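PDB 2NWH: carbohydrate kinase from Agrobacterium tumefaciens, which probably transfers a phosphate from ATP to a sugar or related small molecule, as a pfkB-family (ribokinase-like) carbohydrate kinase. Local coordinates for residues L262-E267 with L275-A280. Sequence-based numbering, arbitrary orientation. Where two conformers were deposited one is given.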
ATOM      1  N   LEU A 262      -6.424   8.112   0.613  1.00 21.61           N
ATOM      2  CA  LEU A 262      -6.963   7.987  -0.724  1.00 22.66           C
ATOM      3  C   LEU A 262      -8.471   7.897  -0.658  1.00 23.40           C
ATOM      4  O   LEU A 262      -9.145   8.515  -1.459  1.00 23.32           O
ATOM      5  CB  LEU A 262      -6.336   6.771  -1.416  1.00 21.39           C
ATOM      6  CG  LEU A 262      -6.721   6.506  -2.853  1.00 24.65           C
ATOM      7  CD1 LEU A 262      -6.237   7.703  -3.643  1.00 24.25           C
ATOM      8  CD2 LEU A 262      -6.021   5.245  -3.293  1.00 25.34           C
ATOM      9  N   ALA A 263      -9.021   7.179   0.337  1.00 24.11           N
ATOM     10  CA  ALA A 263     -10.476   7.146   0.498  1.00 25.03           C
ATOM     11  C   ALA A 263     -11.033   8.534   0.691  1.00 26.45           C
ATOM     12  O   ALA A 263     -12.070   8.871   0.104  1.00 27.62           O
ATOM     13  CB  ALA A 263     -10.909   6.253   1.622  1.00 25.17           C
ATOM     14  N   ALA A 264     -10.370   9.349   1.519  1.00 26.40           N
ATOM     15  CA  ALA A 264     -10.807  10.737   1.728  1.00 26.49           C
ATOM     16  C   ALA A 264     -10.756  11.600   0.454  1.00 27.16           C
ATOM     17  O   ALA A 264     -11.702  12.328   0.180  1.00 27.73           O
ATOM     18  CB  ALA A 264     -10.065  11.390   2.855  1.00 25.20           C
ATOM     19  N   ILE A 265      -9.661  11.524  -0.294  1.00 26.84           N
ATOM     20  CA  ILE A 265      -9.519  12.292  -1.551  1.00 28.55           C
ATOM     21  C   ILE A 265     -10.578  11.867  -2.586  1.00 30.12           C
ATOM     22  O   ILE A 265     -11.168  12.700  -3.265  1.00 30.50           O
ATOM     23  CB  ILE A 265      -8.082  12.175  -2.158  1.00 27.49           C
ATOM     24  CG1 ILE A 265      -7.008  12.779  -1.221  1.00 25.28           C
ATOM     25  CG2 ILE A 265      -8.015  12.806  -3.590  1.00 29.22           C
ATOM     26  CD1 ILE A 265      -7.153  14.308  -0.873  1.00 29.49           C
ATOM     27  N   ALA A 266     -10.815  10.568  -2.676  1.00 31.67           N
ATOM     28  CA  ALA A 266     -11.726  10.003  -3.675  1.00 33.29           C
ATOM     29  C   ALA A 266     -13.157  10.423  -3.364  1.00 34.37           C
ATOM     30  O   ALA A 266     -13.978  10.590  -4.262  1.00 35.81           O
ATOM     31  CB  ALA A 266     -11.593   8.503  -3.706  1.00 32.41           C
ATOM     32  N   GLU A 267     -13.437  10.633  -2.087  1.00 35.60           N
ATOM     33  CA  GLU A 267     -14.712  11.204  -1.640  1.00 37.08           C
ATOM     34  C   GLU A 267     -14.712  12.732  -1.747  1.00 36.72           C
ATOM     35  O   GLU A 267     -15.702  13.388  -1.423  1.00 37.02           O
ATOM     36  CB  GLU A 267     -15.020  10.742  -0.208  1.00 37.40           C
ATOM     37  CG  GLU A 267     -15.115   9.225  -0.131  1.00 41.38           C
ATOM     38  CD  GLU A 267     -15.474   8.689   1.232  1.00 47.68           C
ATOM     39  OE1 GLU A 267     -15.273   9.410   2.250  1.00 50.09           O
ATOM     40  OE2 GLU A 267     -15.956   7.524   1.268  1.00 49.42           O
ATOM     41  N   LEU A 275      -5.641  13.912   5.473  1.00 22.72           N
ATOM     42  CA  LEU A 275      -4.547  13.660   6.390  1.00 23.38           C
ATOM     43  C   LEU A 275      -5.052  13.014   7.684  1.00 22.68           C
ATOM     44  O   LEU A 275      -4.500  12.000   8.149  1.00 22.16           O
ATOM     45  CB  LEU A 275      -3.911  14.992   6.774  1.00 24.48           C
ATOM     46  CG  LEU A 275      -2.389  15.060   6.846  1.00 29.14           C
ATOM     47  CD1 LEU A 275      -1.934  16.501   7.191  1.00 29.86           C
ATOM     48  CD2 LEU A 275      -1.912  14.089   7.860  1.00 32.90           C
ATOM     49  N   ARG A 276      -6.074  13.631   8.278  1.00 21.60           N
ATOM     50  CA  ARG A 276      -6.636  13.106   9.536  1.00 22.66           C
ATOM     51  C   ARG A 276      -7.314  11.746   9.363  1.00 21.93           C
ATOM     52  O   ARG A 276      -7.272  10.937  10.298  1.00 21.54           O
ATOM     53  CB  ARG A 276      -7.575  14.113  10.182  1.00 22.45           C
ATOM     54  CG  ARG A 276      -6.804  15.353  10.688  1.00 23.24           C
ATOM     55  CD  ARG A 276      -7.687  16.255  11.530  1.00 24.12           C
ATOM     56  NE  ARG A 276      -7.960  15.645  12.830  1.00 24.36           N
ATOM     57  CZ  ARG A 276      -9.166  15.263  13.240  1.00 23.32           C
ATOM     58  NH1 ARG A 276     -10.216  15.408  12.447  1.00 24.80           N
ATOM     59  NH2 ARG A 276      -9.317  14.747  14.457  1.00 23.42           N
ATOM     60  N   GLN A 277      -7.952  11.506   8.211  1.00 21.58           N
ATOM     61  CA  GLN A 277      -8.568  10.185   7.982  0.50 21.62           C
ATOM     62  C   GLN A 277      -7.518   9.092   7.842  1.00 21.65           C
ATOM     63  O   GLN A 277      -7.693   7.971   8.379  1.00 20.02           O
ATOM     64  CB  GLN A 277      -9.517  10.153   6.766  0.50 21.73           C
ATOM     65  CG  GLN A 277     -10.105   8.738   6.561  0.50 21.94           C
ATOM     66  CD  GLN A 277     -11.251   8.664   5.574  0.50 22.68           C
ATOM     67  OE1 GLN A 277     -12.312   9.279   5.767  0.50 26.40           O
ATOM     68  NE2 GLN A 277     -11.049   7.912   4.514  0.50 20.21           N
ATOM     69  N   GLY A 278      -6.436   9.404   7.119  1.00 20.99           N
ATOM     70  CA  GLY A 278      -5.335   8.466   6.936  1.00 21.04           C
ATOM     71  C   GLY A 278      -4.692   8.146   8.280  1.00 20.54           C
ATOM     72  O   GLY A 278      -4.400   6.978   8.596  1.00 18.76           O
ATOM     73  N   ALA A 279      -4.467   9.176   9.090  1.00 19.47           N
ATOM     74  CA  ALA A 279      -3.970   8.984  10.440  1.00 19.35           C
ATOM     75  C   ALA A 279      -4.882   8.111  11.272  1.00 19.06           C
ATOM     76  O   ALA A 279      -4.374   7.255  11.989  1.00 18.42           O
ATOM     77  CB  ALA A 279      -3.739  10.303  11.155  1.00 19.43           C
ATOM     78  N   ALA A 280      -6.203   8.342  11.190  1.00 18.61           N
ATOM     79  CA  ALA A 280      -7.177   7.521  11.959  1.00 18.84           C
ATOM     80  C   ALA A 280      -7.046   6.049  11.552  1.00 19.58           C
ATOM     81  O   ALA A 280      -7.004   5.120  12.396  1.00 18.54           O
ATOM     82  CB  ALA A 280      -8.580   8.016  11.693  1.00 19.76           C
TER
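The side-chain amide nitrogen NE2 of Gln-277 reaches the backbone of the helix that carries Ala-263 and Ala-264, where it makes a weak hydrogen bond to Gly-260 O, one turn before Ala-264. Gln-277 was modelled in two conformers, so the position of its amide, and with it the weak bond, is less certain than the backbone. Two further groups close in on it: Ala-263 CB lies 3.3 Å from Gln-277 NE2, and Ala-264 N is 3.4 Å from Gln-277 NE2. The latter pair is two donors and cannot be a hydrogen bond; its closeness is understandable because the carbonyl of Gly-260 is also the acceptor that regular helical geometry offers to Ala-264 N. The torsions account for the reach. CG stands anti to the backbone N (chi1 179°) and the chain continues extended (chi2 168°), carrying the amide from one helix to the other.

The methyl of Ala-264 lies in van der Waals contact with Gln-277 CB at 4.1 Å, and the same Ala-264 CB is 4.0 Å from the amide carbon Gln-277 CD, so a single methyl borders both the root and the head of the glutamine. The nearest CA atoms are those of Ala-264 and Gln-277, 6.7 Å apart; the small alanine side chains are consistent with this spacing, yet only 136 Å² is buried in all. Ala-274 also packs on Ala-264, Leu-52 and Phe-54 on Ala-263, and Val-301 of helix 298-305 on Gln-277.

Helices 255-266 and 271-286 are consecutive, joined by a short link, and form a helical hairpin. The first begins within the Gly-Ala-Gly-Asp signature, just beyond the sodium ligand Thr-251. In pfkB relatives this helix start forms an anion hole, and the hairpin belongs to the C-terminal half of the ribokinase-like fold.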